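Local coordinates for salicylic acid-binding protein 2 (Nicotiana tabacum, PDB 1XKL) that hydrolyses methyl salicylate to salicylate and methanol, releasing the active hormone for systemic acquired resistance in tobacco, at residues A[106-111]-A[225-230]; A[100-105]-A[203-208]; A[134-139]-A[147-152]; A[47-52]-A[176-181]. All blocks are in the same frame, centred on the assembly; numbering follows the deposited sequence.

Contact 1 of 4, residues A[106-111]-A[225-230]; sequences AFMPDS and IGVTEA. With STH (2-amino-4H-1,3-benzoxathiin-4-ol), chain E.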
loop_
_atom_site.group_PDB
_atom_site.type_symbol
_atom_site.label_atom_id
_atom_site.label_comp_id
_atom_site.label_asym_id
_atom_site.label_seq_id
_atom_site.Cartn_x
_atom_site.Cartn_y
_atom_site.Cartn_z
ATOM N N ALA A 106 10.445 -26.525 -27.051
ATOM C CA ALA A 106 11.300 -26.414 -25.891
ATOM C C ALA A 106 12.768 -26.181 -26.208
ATOM O O ALA A 106 13.181 -26.085 -27.375
ATOM C CB ALA A 106 11.176 -27.686 -25.064
ATOM N N PHE A 107 13.547 -26.073 -25.138
ATOM C CA PHE A 107 14.986 -25.931 -25.246
ATOM C C PHE A 107 15.452 -27.353 -25.009
ATOM O O PHE A 107 15.183 -27.933 -23.958
ATOM C CB PHE A 107 15.540 -25.012 -24.156
ATOM C CG PHE A 107 15.284 -23.557 -24.404
ATOM C CD1 PHE A 107 14.601 -22.792 -23.461
ATOM C CD2 PHE A 107 15.732 -22.945 -25.575
ATOM C CE1 PHE A 107 14.369 -21.439 -23.676
ATOM C CE2 PHE A 107 15.506 -21.589 -25.803
ATOM C CZ PHE A 107 14.822 -20.831 -24.850
HETATM N N MSE A 108 16.127 -27.922 -25.997
HETATM C CA MSE A 108 16.620 -29.287 -25.905
HETATM C C MSE A 108 18.141 -29.271 -25.848
HETATM O O MSE A 108 18.798 -28.921 -26.829
HETATM C CB MSE A 108 16.136 -30.076 -27.127
HETATM C CG MSE A 108 16.493 -31.544 -27.114
HETATM SE SE MSE A 108 15.803 -32.398 -28.683
HETATM C CE MSE A 108 16.826 -31.400 -29.996
ATOM N N PRO A 109 18.719 -29.659 -24.701
ATOM C CA PRO A 109 20.170 -29.692 -24.487
ATOM C C PRO A 109 20.843 -30.884 -25.152
ATOM O O PRO A 109 20.185 -31.707 -25.786
ATOM C CB PRO A 109 20.309 -29.797 -22.962
ATOM C CG PRO A 109 18.882 -29.805 -22.420
ATOM C CD PRO A 109 18.021 -30.247 -23.550
ATOM N N ASP A 110 22.162 -30.954 -24.992
ATOM C CA ASP A 110 22.959 -32.066 -25.492
ATOM C C ASP A 110 23.991 -32.398 -24.421
ATOM O O ASP A 110 23.955 -31.831 -23.323
ATOM C CB ASP A 110 23.615 -31.756 -26.860
ATOM C CG ASP A 110 24.698 -30.670 -26.807
ATOM O OD1 ASP A 110 25.125 -30.256 -27.903
ATOM O OD2 ASP A 110 25.135 -30.236 -25.726
ATOM N N SER A 111 24.881 -33.334 -24.726
ATOM C CA SER A 111 25.910 -33.750 -23.781
ATOM C C SER A 111 27.280 -33.166 -24.129
ATOM O O SER A 111 28.130 -32.992 -23.256
ATOM C CB SER A 111 26.001 -35.279 -23.749
ATOM O OG SER A 111 26.189 -35.804 -25.051
ATOM N N ILE A 225 21.344 -30.405 -32.635
ATOM C CA ILE A 225 21.344 -31.297 -31.487
ATOM C C ILE A 225 20.871 -32.703 -31.843
ATOM O O ILE A 225 21.325 -33.679 -31.250
ATOM C CB ILE A 225 20.466 -30.722 -30.368
ATOM C CG1 ILE A 225 20.964 -29.321 -30.004
ATOM C CG2 ILE A 225 20.502 -31.636 -29.153
ATOM C CD1 ILE A 225 19.924 -28.463 -29.353
ATOM N N GLY A 226 19.960 -32.806 -32.807
ATOM C CA GLY A 226 19.469 -34.112 -33.224
ATOM C C GLY A 226 18.311 -34.687 -32.425
ATOM O O GLY A 226 18.217 -34.482 -31.220
ATOM N N VAL A 227 17.430 -35.420 -33.100
ATOM C CA VAL A 227 16.271 -36.024 -32.446
ATOM C C VAL A 227 15.919 -37.359 -33.080
ATOM O O VAL A 227 16.280 -37.628 -34.223
ATOM C CB VAL A 227 15.034 -35.128 -32.561
ATOM C CG1 VAL A 227 15.277 -33.804 -31.857
ATOM C CG2 VAL A 227 14.708 -34.907 -34.029
ATOM N N THR A 228 15.206 -38.196 -32.339
ATOM C CA THR A 228 14.811 -39.483 -32.870
ATOM C C THR A 228 13.724 -39.257 -33.907
ATOM O O THR A 228 13.670 -39.941 -34.926
ATOM C CB THR A 228 14.270 -40.404 -31.764
ATOM O OG1 THR A 228 15.264 -40.558 -30.745
ATOM C CG2 THR A 228 13.926 -41.769 -32.338
ATOM N N GLU A 229 12.869 -38.275 -33.649
ATOM C CA GLU A 229 11.780 -37.971 -34.560
ATOM C C GLU A 229 11.369 -36.513 -34.416
ATOM O O GLU A 229 11.433 -35.954 -33.327
ATOM C CB GLU A 229 10.592 -38.874 -34.243
ATOM C CG GLU A 229 9.605 -39.034 -35.372
ATOM C CD GLU A 229 8.344 -39.746 -34.931
ATOM O OE1 GLU A 229 8.428 -40.592 -34.015
ATOM O OE2 GLU A 229 7.273 -39.464 -35.507
ATOM N N ALA A 230 10.953 -35.901 -35.519
ATOM C CA ALA A 230 10.515 -34.514 -35.496
ATOM C C ALA A 230 9.060 -34.433 -35.932
ATOM O O ALA A 230 8.698 -34.878 -37.026
ATOM C CB ALA A 230 11.380 -33.664 -36.413
HETATM C C8 STH E . 11.316 -20.052 -21.531
HETATM O O8 STH E . 12.516 -20.239 -20.918
HETATM C C1 STH E . 11.159 -19.116 -22.682
HETATM C C2 STH E . 9.825 -18.944 -23.309
HETATM C C3 STH E . 9.678 -18.049 -24.407
HETATM C C4 STH E . 10.800 -17.302 -24.885
HETATM C C5 STH E . 12.087 -17.456 -24.282
HETATM C C6 STH E . 12.261 -18.336 -23.194
HETATM C C7 STH E . 8.902 -20.799 -22.024
HETATM O O2 STH E . 8.693 -19.676 -22.865
HETATM N N7 STH E . 7.754 -20.978 -21.266
HETATM S S7 STH E . 10.207 -20.782 -21.074
#
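Gly226 O takes a hydrogen bond from Arg202 NH2, and the terminal methyl of selenomethionine Met108 packs against it, CE to Gly226 O 3.6 Å. Met108 carries the contact. With CG anti to the backbone N (chi1 -176°), its chain runs out toward 225-230 and bends only at its last torsion, which brings CE between Ile225 and Val227. It crosses Val227 at about a right angle. Met108 CE lies 3.7 Å from Ile225 CB and 3.4 Å from Val227 CG1, tight for a carbon pair. Ile225 CG2 covers Pro109 O at 3.4 Å and reaches Asp110 CB at 3.9 Å. The Asp110 carboxylate turns to His113.

Phe107 faces away from 225-230, into the active-site pocket of this alpha/beta hydrolase. Its CE1 edge approaches O8 of the bound benzoxathiin at 3.5 Å, near the ring plane. Its backbone bonds to that of the nucleophile Ser81.

Gln221, next to the segments, bonds Ala106 O and Met108 N. Met108 O and Pro109 O are buried without a polar partner in the model. With no hydrogen bond between the segments, cohesion rests on the apolar packing of Met108 with Ile225 and Val227.

Contact 2 of 4, residues A[100-105]-A[203-208]; sequences AAVFLA and VYIVCT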
loop_
_atom_site.group_PDB
_atom_site.type_symbol
_atom_site.label_atom_id
_atom_site.label_comp_id
_atom_site.label_asym_id
_atom_site.label_seq_id
_atom_site.Cartn_x
_atom_site.Cartn_y
_atom_site.Cartn_z
ATOM N N ALA A 100 10.167 -42.212 -23.707
ATOM C CA ALA A 100 10.640 -41.201 -24.624
ATOM C C ALA A 100 10.472 -39.836 -23.993
ATOM O O ALA A 100 9.651 -39.652 -23.090
ATOM C CB ALA A 100 9.855 -41.270 -25.925
ATOM N N ALA A 101 11.257 -38.884 -24.477
ATOM C CA ALA A 101 11.204 -37.520 -23.990
ATOM C C ALA A 101 10.702 -36.651 -25.128
ATOM O O ALA A 101 11.264 -36.656 -26.221
ATOM C CB ALA A 101 12.600 -37.068 -23.547
ATOM N N VAL A 102 9.635 -35.910 -24.872
ATOM C CA VAL A 102 9.048 -35.050 -25.884
ATOM C C VAL A 102 9.332 -33.585 -25.569
ATOM O O VAL A 102 9.045 -33.107 -24.463
ATOM C CB VAL A 102 7.513 -35.268 -25.963
ATOM C CG1 VAL A 102 6.923 -34.459 -27.105
ATOM C CG2 VAL A 102 7.221 -36.748 -26.157
ATOM N N PHE A 103 9.902 -32.885 -26.544
ATOM C CA PHE A 103 10.233 -31.478 -26.401
ATOM C C PHE A 103 9.292 -30.634 -27.240
ATOM O O PHE A 103 9.430 -30.552 -28.460
ATOM C CB PHE A 103 11.702 -31.225 -26.808
ATOM C CG PHE A 103 12.707 -31.948 -25.941
ATOM C CD1 PHE A 103 12.980 -33.297 -26.145
ATOM C CD2 PHE A 103 13.343 -31.286 -24.891
ATOM C CE1 PHE A 103 13.869 -33.975 -25.313
ATOM C CE2 PHE A 103 14.231 -31.955 -24.056
ATOM C CZ PHE A 103 14.493 -33.299 -24.264
ATOM N N LEU A 104 8.319 -30.023 -26.575
ATOM C CA LEU A 104 7.330 -29.187 -27.247
ATOM C C LEU A 104 7.834 -27.752 -27.272
ATOM O O LEU A 104 7.878 -27.091 -26.234
ATOM C CB LEU A 104 5.994 -29.256 -26.494
ATOM C CG LEU A 104 4.887 -28.322 -26.963
ATOM C CD1 LEU A 104 4.445 -28.697 -28.386
ATOM C CD2 LEU A 104 3.710 -28.435 -25.990
ATOM N N ALA A 105 8.218 -27.282 -28.459
ATOM C CA ALA A 105 8.732 -25.932 -28.635
ATOM C C ALA A 105 9.571 -25.594 -27.404
ATOM O O ALA A 105 9.427 -24.534 -26.804
ATOM C CB ALA A 105 7.584 -24.949 -28.782
ATOM N N VAL A 203 11.895 -36.695 -28.973
ATOM C CA VAL A 203 10.930 -36.312 -29.986
ATOM C C VAL A 203 10.725 -34.807 -29.867
ATOM O O VAL A 203 10.464 -34.294 -28.774
ATOM C CB VAL A 203 9.572 -37.042 -29.763
ATOM C CG1 VAL A 203 8.578 -36.652 -30.839
ATOM C CG2 VAL A 203 9.789 -38.546 -29.764
ATOM N N TYR A 204 10.863 -34.088 -30.975
ATOM C CA TYR A 204 10.669 -32.649 -30.928
ATOM C C TYR A 204 9.414 -32.244 -31.693
ATOM O O TYR A 204 9.268 -32.560 -32.879
ATOM C CB TYR A 204 11.895 -31.920 -31.502
ATOM C CG TYR A 204 11.971 -30.473 -31.071
ATOM C CD1 TYR A 204 11.062 -29.537 -31.557
ATOM C CD2 TYR A 204 12.918 -30.047 -30.137
ATOM C CE1 TYR A 204 11.090 -28.218 -31.123
ATOM C CE2 TYR A 204 12.958 -28.723 -29.695
ATOM C CZ TYR A 204 12.045 -27.816 -30.190
ATOM O OH TYR A 204 12.070 -26.502 -29.783
ATOM N N ILE A 205 8.492 -31.574 -31.003
ATOM C CA ILE A 205 7.265 -31.114 -31.642
ATOM C C ILE A 205 7.443 -29.638 -31.917
ATOM O O ILE A 205 7.560 -28.823 -30.998
ATOM C CB ILE A 205 5.994 -31.337 -30.745
ATOM C CG1 ILE A 205 5.834 -32.817 -30.412
ATOM C CG2 ILE A 205 4.753 -30.862 -31.476
ATOM C CD1 ILE A 205 4.564 -33.154 -29.618
ATOM N N VAL A 206 7.495 -29.304 -33.200
ATOM C CA VAL A 206 7.683 -27.932 -33.649
ATOM C C VAL A 206 6.370 -27.183 -33.790
ATOM O O VAL A 206 5.401 -27.716 -34.332
ATOM C CB VAL A 206 8.373 -27.891 -35.032
ATOM C CG1 VAL A 206 8.470 -26.450 -35.515
ATOM C CG2 VAL A 206 9.748 -28.530 -34.948
ATOM N N CYS A 207 6.357 -25.940 -33.316
ATOM C CA CYS A 207 5.187 -25.080 -33.408
ATOM C C CYS A 207 5.548 -23.966 -34.391
ATOM O O CYS A 207 6.152 -22.953 -34.022
ATOM C CB CYS A 207 4.828 -24.527 -32.020
ATOM S SG CYS A 207 4.380 -25.839 -30.837
ATOM N N THR A 208 5.177 -24.192 -35.654
ATOM C CA THR A 208 5.465 -23.292 -36.771
ATOM C C THR A 208 5.190 -21.814 -36.557
ATOM O O THR A 208 5.889 -20.971 -37.115
ATOM C CB THR A 208 4.711 -23.731 -38.072
ATOM O OG1 THR A 208 3.322 -23.400 -37.968
ATOM C CG2 THR A 208 4.846 -25.231 -38.293
#
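Val102, Phe103 and Leu104 pair in parallel register with Val203, Tyr204 and Ile205. These are neighbouring strands of the central sheet of the alpha/beta hydrolase fold, their axes 4.6 Å apart at the closest and inclined at 20°. Four backbone bonds zip them. Val203 N binds Ala101 O at 2.8 Å, and Phe103 N binds Val203 O at 2.7 Å, nearly straight. Ile205 N to Phe103 O and Ala105 N to Ile205 O continue the ladder.

On one face, Val102 CG1 meets Ile205 CD1 at 3.7 Å, and Leu104 CD1 touches Ile205 CG2. Helix 245-258 covers this face through Leu248 and Leu252. On the other face, Tyr204 turns CG away from its own N (chi1 -161°), which lays the ring over the neighbouring strand. Phe103 O sits 3.6 Å above the centre of the Tyr204 ring, while Ile205 N reaches the same oxygen from above the carbonyl plane. Tyr204 OH goes on to Ala106 O.

At the strand ends, Ala105 touches the charge-relay Asp210. Its CB also packs on Cys207 SG at 3.9 Å.

Contact 3 of 4, residues A[134-139]-A[147-152]; sequences TQFLPY and TSMFFG. With STH (2-amino-4H-1,3-benzoxathiin-4-ol), chain E.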
loop_
_atom_site.group_PDB
_atom_site.type_symbol
_atom_site.label_atom_id
_atom_site.label_comp_id
_atom_site.label_asym_id
_atom_site.label_seq_id
_atom_site.Cartn_x
_atom_site.Cartn_y
_atom_site.Cartn_z
ATOM N N THR A 134 9.367 -7.805 -20.744
ATOM C CA THR A 134 9.850 -8.837 -19.835
ATOM C C THR A 134 10.875 -8.243 -18.867
ATOM O O THR A 134 11.716 -7.441 -19.269
ATOM C CB THR A 134 10.501 -9.990 -20.609
ATOM O OG1 THR A 134 9.515 -10.627 -21.431
ATOM C CG2 THR A 134 11.093 -11.004 -19.648
ATOM N N GLN A 135 10.808 -8.640 -17.599
ATOM C CA GLN A 135 11.718 -8.125 -16.583
ATOM C C GLN A 135 12.871 -9.042 -16.209
ATOM O O GLN A 135 12.671 -10.197 -15.839
ATOM C CB GLN A 135 10.968 -7.797 -15.294
ATOM C CG GLN A 135 10.011 -6.630 -15.364
ATOM C CD GLN A 135 9.583 -6.182 -13.977
ATOM O OE1 GLN A 135 10.407 -5.708 -13.182
ATOM N NE2 GLN A 135 8.297 -6.340 -13.672
ATOM N N PHE A 136 14.083 -8.507 -16.283
ATOM C CA PHE A 136 15.280 -9.249 -15.922
ATOM C C PHE A 136 15.914 -8.543 -14.722
ATOM O O PHE A 136 16.543 -7.495 -14.870
ATOM C CB PHE A 136 16.247 -9.278 -17.108
ATOM C CG PHE A 136 15.853 -10.248 -18.187
ATOM C CD1 PHE A 136 16.103 -11.607 -18.035
ATOM C CD2 PHE A 136 15.207 -9.810 -19.340
ATOM C CE1 PHE A 136 15.711 -12.521 -19.010
ATOM C CE2 PHE A 136 14.809 -10.716 -20.324
ATOM C CZ PHE A 136 15.063 -12.075 -20.157
ATOM N N LEU A 137 15.734 -9.111 -13.534
ATOM C CA LEU A 137 16.281 -8.516 -12.315
ATOM C C LEU A 137 17.325 -9.413 -11.658
ATOM O O LEU A 137 17.201 -10.636 -11.660
ATOM C CB LEU A 137 15.154 -8.231 -11.319
ATOM C CG LEU A 137 13.996 -7.358 -11.820
ATOM C CD1 LEU A 137 12.845 -7.427 -10.833
ATOM C CD2 LEU A 137 14.467 -5.921 -12.015
ATOM N N PRO A 138 18.385 -8.811 -11.097
ATOM C CA PRO A 138 19.436 -9.588 -10.438
ATOM C C PRO A 138 19.044 -9.873 -9.000
ATOM O O PRO A 138 18.455 -9.020 -8.339
ATOM C CB PRO A 138 20.640 -8.661 -10.521
ATOM C CG PRO A 138 20.010 -7.317 -10.318
ATOM C CD PRO A 138 18.783 -7.394 -11.221
ATOM N N TYR A 139 19.347 -11.069 -8.513
ATOM C CA TYR A 139 19.026 -11.395 -7.136
ATOM C C TYR A 139 20.162 -12.185 -6.510
ATOM O O TYR A 139 20.034 -12.719 -5.411
ATOM C CB TYR A 139 17.703 -12.175 -7.037
ATOM C CG TYR A 139 17.708 -13.565 -7.633
ATOM C CD1 TYR A 139 17.391 -13.778 -8.976
ATOM C CD2 TYR A 139 17.988 -14.674 -6.837
ATOM C CE1 TYR A 139 17.346 -15.073 -9.508
ATOM C CE2 TYR A 139 17.950 -15.962 -7.352
ATOM C CZ TYR A 139 17.625 -16.159 -8.687
ATOM O OH TYR A 139 17.578 -17.447 -9.179
ATOM N N THR A 147 20.124 -14.143 -12.044
ATOM C CA THR A 147 19.155 -13.275 -12.705
ATOM C C THR A 147 17.774 -13.923 -12.790
ATOM O O THR A 147 17.662 -15.111 -13.086
ATOM C CB THR A 147 19.630 -12.933 -14.142
ATOM O OG1 THR A 147 20.898 -12.272 -14.080
ATOM C CG2 THR A 147 18.627 -12.028 -14.843
ATOM N N SER A 148 16.729 -13.145 -12.526
ATOM C CA SER A 148 15.366 -13.661 -12.600
ATOM C C SER A 148 14.715 -13.148 -13.878
ATOM O O SER A 148 15.059 -12.067 -14.365
ATOM C CB SER A 148 14.544 -13.222 -11.375
ATOM O OG SER A 148 14.386 -11.813 -11.326
HETATM N N MSE A 149 13.794 -13.933 -14.428
HETATM C CA MSE A 149 13.087 -13.566 -15.650
HETATM C C MSE A 149 11.586 -13.574 -15.373
HETATM O O MSE A 149 11.058 -14.551 -14.846
HETATM C CB MSE A 149 13.423 -14.563 -16.766
HETATM C CG MSE A 149 12.722 -14.297 -18.086
HETATM SE SE MSE A 149 13.238 -15.577 -19.472
HETATM C CE MSE A 149 12.557 -17.182 -18.628
ATOM N N PHE A 150 10.907 -12.487 -15.716
ATOM C CA PHE A 150 9.468 -12.389 -15.478
ATOM C C PHE A 150 8.756 -11.824 -16.691
ATOM O O PHE A 150 8.857 -10.632 -16.984
ATOM C CB PHE A 150 9.201 -11.512 -14.247
ATOM C CG PHE A 150 7.746 -11.426 -13.851
ATOM C CD1 PHE A 150 6.926 -12.546 -13.899
ATOM C CD2 PHE A 150 7.210 -10.225 -13.393
ATOM C CE1 PHE A 150 5.590 -12.476 -13.496
ATOM C CE2 PHE A 150 5.872 -10.144 -12.985
ATOM C CZ PHE A 150 5.066 -11.272 -13.039
ATOM N N PHE A 151 8.043 -12.690 -17.408
ATOM C CA PHE A 151 7.315 -12.269 -18.600
ATOM C C PHE A 151 6.329 -11.149 -18.279
ATOM O O PHE A 151 5.676 -11.164 -17.238
ATOM C CB PHE A 151 6.548 -13.452 -19.212
ATOM C CG PHE A 151 7.424 -14.589 -19.655
ATOM C CD1 PHE A 151 8.743 -14.358 -20.044
ATOM C CD2 PHE A 151 6.924 -15.885 -19.719
ATOM C CE1 PHE A 151 9.549 -15.403 -20.491
ATOM C CE2 PHE A 151 7.721 -16.938 -20.165
ATOM C CZ PHE A 151 9.041 -16.695 -20.553
ATOM N N GLY A 152 6.242 -10.176 -19.178
ATOM C CA GLY A 152 5.322 -9.073 -18.991
ATOM C C GLY A 152 4.079 -9.347 -19.816
ATOM O O GLY A 152 4.086 -10.257 -20.649
HETATM C C8 STH E . 11.316 -20.052 -21.531
HETATM O O8 STH E . 12.516 -20.239 -20.918
HETATM C C1 STH E . 11.159 -19.116 -22.682
HETATM C C2 STH E . 9.825 -18.944 -23.309
HETATM C C3 STH E . 9.678 -18.049 -24.407
HETATM C C4 STH E . 10.800 -17.302 -24.885
HETATM C C5 STH E . 12.087 -17.456 -24.282
HETATM C C6 STH E . 12.261 -18.336 -23.194
HETATM C C7 STH E . 8.902 -20.799 -22.024
HETATM O O2 STH E . 8.693 -19.676 -22.865
HETATM N N7 STH E . 7.754 -20.978 -21.266
HETATM S S7 STH E . 10.207 -20.782 -21.074
HETATM O O HOH W 1 12.660 -10.844 -13.081
#
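The pocket that holds the benzoxathiin ligand is lined in part by selenomethionine Met149, which packs along Phe136. The two side chains lie side by side and point the same way. Met149 CG is 3.6 Å from Phe136 CE1, and SE stands oblique to the ring, 5.0 Å from its centroid, in a Met-aromatic contact. The chain of Met149 is extended, with CG anti to the backbone N (chi1 179°), and bends at the last torsion. Its CE thereby comes 3.8 Å from ligand O8. Phe151 CZ approaches ligand C2 at 3.6 Å.

Both segments belong to a beta hairpin, strands 135-138 and 147-150. It sits in the long insertion between two core strands, consistent with the cap of alpha/beta hydrolases. Gln135 pairs with Phe150, and Leu137 with Ser148, as hydrogen-bonded pairs. The straightest bonds are Gln135 N to Phe150 O at 2.9 Å and Ser148 N to Leu137 O at 2.7 Å.

A water donates to Gln135 O at 2.8 Å and is also hydrogen-bonded to Ser148 OG, linking the strands on the Leu137 face. Near the turn, Tyr139 sets its ring edge against Ser148 N, which lies near the ring plane. Its hydroxyl bonds Leu52 O. At the other end, Thr134 CG2 rests 3.5 Å from Phe150 O, while Thr134 OG1 bonds Trp131 O.

Contact 4 of 4, residues A[47-52]-A[176-181]; sequences RKIEEL and VRPSSL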
loop_
_atom_site.group_PDB
_atom_site.type_symbol
_atom_site.label_atom_id
_atom_site.label_comp_id
_atom_site.label_asym_id
_atom_site.label_seq_id
_atom_site.Cartn_x
_atom_site.Cartn_y
_atom_site.Cartn_z
ATOM N N ARG A 47 7.685 -21.775 -2.729
ATOM C CA ARG A 47 9.066 -21.295 -2.780
ATOM C C ARG A 47 9.131 -20.059 -3.676
ATOM O O ARG A 47 8.298 -19.884 -4.571
ATOM C CB ARG A 47 9.999 -22.390 -3.319
ATOM C CG ARG A 47 10.446 -23.406 -2.276
ATOM C CD ARG A 47 11.025 -24.668 -2.902
ATOM N NE ARG A 47 9.976 -25.457 -3.544
ATOM C CZ ARG A 47 10.056 -26.758 -3.797
ATOM N NH1 ARG A 47 11.139 -27.449 -3.476
ATOM N NH2 ARG A 47 9.037 -27.378 -4.355
ATOM N N LYS A 48 10.108 -19.196 -3.407
ATOM C CA LYS A 48 10.322 -17.970 -4.172
ATOM C C LYS A 48 11.498 -18.177 -5.116
ATOM O O LYS A 48 12.415 -18.944 -4.821
ATOM C CB LYS A 48 10.641 -16.798 -3.239
ATOM C CG LYS A 48 9.515 -16.422 -2.291
ATOM C CD LYS A 48 9.946 -15.312 -1.338
ATOM C CE LYS A 48 8.830 -14.962 -0.354
ATOM N NZ LYS A 48 8.391 -16.130 0.478
ATOM N N ILE A 49 11.472 -17.479 -6.244
ATOM C CA ILE A 49 12.528 -17.593 -7.236
ATOM C C ILE A 49 13.910 -17.276 -6.660
ATOM O O ILE A 49 14.908 -17.844 -7.095
ATOM C CB ILE A 49 12.250 -16.666 -8.436
ATOM C CG1 ILE A 49 13.333 -16.857 -9.505
ATOM C CG2 ILE A 49 12.198 -15.218 -7.978
ATOM C CD1 ILE A 49 13.401 -18.270 -10.064
ATOM N N GLU A 50 13.963 -16.377 -5.678
ATOM C CA GLU A 50 15.230 -15.994 -5.058
ATOM C C GLU A 50 15.852 -17.128 -4.243
ATOM O O GLU A 50 17.005 -17.040 -3.823
ATOM C CB GLU A 50 15.038 -14.774 -4.149
ATOM C CG GLU A 50 14.598 -13.499 -4.860
ATOM C CD GLU A 50 13.096 -13.426 -5.103
ATOM O OE1 GLU A 50 12.658 -12.448 -5.745
ATOM O OE2 GLU A 50 12.358 -14.328 -4.652
ATOM N N GLU A 51 15.091 -18.188 -4.009
ATOM C CA GLU A 51 15.600 -19.319 -3.242
ATOM C C GLU A 51 16.240 -20.347 -4.159
ATOM O O GLU A 51 16.851 -21.306 -3.693
ATOM C CB GLU A 51 14.465 -19.987 -2.464
ATOM C CG GLU A 51 13.782 -19.085 -1.454
ATOM C CD GLU A 51 12.538 -19.716 -0.860
ATOM O OE1 GLU A 51 12.633 -20.840 -0.329
ATOM O OE2 GLU A 51 11.465 -19.083 -0.924
ATOM N N LEU A 52 16.095 -20.154 -5.466
ATOM C CA LEU A 52 16.656 -21.097 -6.427
ATOM C C LEU A 52 17.880 -20.512 -7.109
ATOM O O LEU A 52 17.829 -19.415 -7.661
ATOM C CB LEU A 52 15.610 -21.455 -7.488
ATOM C CG LEU A 52 14.185 -21.758 -7.014
ATOM C CD1 LEU A 52 13.319 -22.131 -8.214
ATOM C CD2 LEU A 52 14.212 -22.894 -6.002
ATOM N N VAL A 176 1.154 -16.059 -14.171
ATOM C CA VAL A 176 2.590 -16.058 -14.431
ATOM C C VAL A 176 3.396 -15.553 -13.248
ATOM O O VAL A 176 3.005 -14.607 -12.575
ATOM C CB VAL A 176 2.968 -15.203 -15.670
ATOM C CG1 VAL A 176 2.471 -15.884 -16.933
ATOM C CG2 VAL A 176 2.408 -13.800 -15.546
ATOM N N ARG A 177 4.525 -16.201 -12.993
ATOM C CA ARG A 177 5.390 -15.804 -11.901
ATOM C C ARG A 177 6.818 -15.685 -12.412
ATOM O O ARG A 177 7.153 -16.198 -13.484
ATOM C CB ARG A 177 5.325 -16.839 -10.773
ATOM C CG ARG A 177 3.952 -16.969 -10.102
ATOM C CD ARG A 177 3.944 -18.138 -9.127
ATOM N NE ARG A 177 4.888 -17.928 -8.033
ATOM C CZ ARG A 177 5.223 -18.854 -7.143
ATOM N NH1 ARG A 177 4.697 -20.067 -7.210
ATOM N NH2 ARG A 177 6.089 -18.570 -6.180
ATOM N N PRO A 178 7.684 -14.998 -11.656
ATOM C CA PRO A 178 9.069 -14.868 -12.113
ATOM C C PRO A 178 9.821 -16.191 -12.061
ATOM O O PRO A 178 9.557 -17.024 -11.200
ATOM C CB PRO A 178 9.658 -13.825 -11.159
ATOM C CG PRO A 178 8.828 -13.993 -9.903
ATOM C CD PRO A 178 7.434 -14.196 -10.444
ATOM N N SER A 179 10.727 -16.412 -13.007
ATOM C CA SER A 179 11.519 -17.631 -12.971
ATOM C C SER A 179 12.957 -17.266 -13.331
ATOM O O SER A 179 13.427 -16.189 -12.956
ATOM C CB SER A 179 10.948 -18.719 -13.907
ATOM O OG SER A 179 11.251 -18.507 -15.269
ATOM N N SER A 180 13.650 -18.127 -14.063
ATOM C CA SER A 180 15.043 -17.853 -14.407
ATOM C C SER A 180 15.473 -18.823 -15.489
ATOM O O SER A 180 14.872 -19.881 -15.637
ATOM C CB SER A 180 15.905 -18.039 -13.147
ATOM O OG SER A 180 17.288 -17.858 -13.391
ATOM N N LEU A 181 16.486 -18.453 -16.266
ATOM C CA LEU A 181 16.996 -19.348 -17.301
ATOM C C LEU A 181 18.170 -20.088 -16.683
ATOM O O LEU A 181 18.718 -21.009 -17.282
ATOM C CB LEU A 181 17.468 -18.564 -18.529
ATOM C CG LEU A 181 16.397 -17.855 -19.357
ATOM C CD1 LEU A 181 17.034 -17.132 -20.538
ATOM C CD2 LEU A 181 15.388 -18.880 -19.849
#
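Ile49 extends CG1 opposite its own N (chi1 -177°), and this carries CD1 onto the backbone of 176-181. Arg177 kinks at chi3 (63°), and this swings its guanidinium back beside the Arg47 carbonyl. Ile49 CD1 lies 3.4 Å from Ser179 C, and Ile49 CG1 is 3.5 Å from Ser179 O. The same CD1 touches Ser180 CB at 4.0 Å. The other branch, CG2, reaches Pro178 CG at 4.1 Å. One isoleucine thus covers three consecutive residues.

Arg177 NH2 gives a weak hydrogen bond to Arg47 O, 3.0 Å long and bent to 133° at the hydrogen. The oxygen lies at the edge of the guanidinium, near its plane. NH1 bonds the carbonyls of Asp45 and Gly43, so both terminal nitrogens are engaged.

Ile49 opens a short 3-10 turn, 49-51, in the loop that leads to helix 55-67. The partner loop follows helix 166-175, in what is consistent with the hydrolase cap. The turn is closed by Glu51 N to Lys48 O at 2.9 Å. Lys48 N bonds Glu51 OE2 at 2.8 Å, meeting it from above the carboxylate plane.

Ser180 OG bonds Thr147 O, Ser179 packs on the salicylate-binding Ala13, and Leu181 touches the bound ligand. Leu46 of a second subunit packs on Lys48 and Arg177.

Overall arrangement
Contacts 1 and 2 form one cluster, with centres 9 Å apart. They share the parallel core sheet, where strands 202-207 and 229-233 are neighbours. Tyr204 N of contact 2 hydrogen-bonds to Glu229 O of contact 1. Contacts 3 and 4 form a second cluster, also 9 Å between centres, joined by Met149 O to Ser179 N. Contact 2 lies 24 to 26 Å, centre to centre, from contacts 3 and 4, across the middle of the chain. The chain gives 47-52, then 100-111, the hairpin and 176-181, and returns to the core at 203-208 and 225-230. Contacts 1, 3 and 4 all line the ligand pocket, from the loop after strand 98-104, the hairpin end and the loop after helix 166-175.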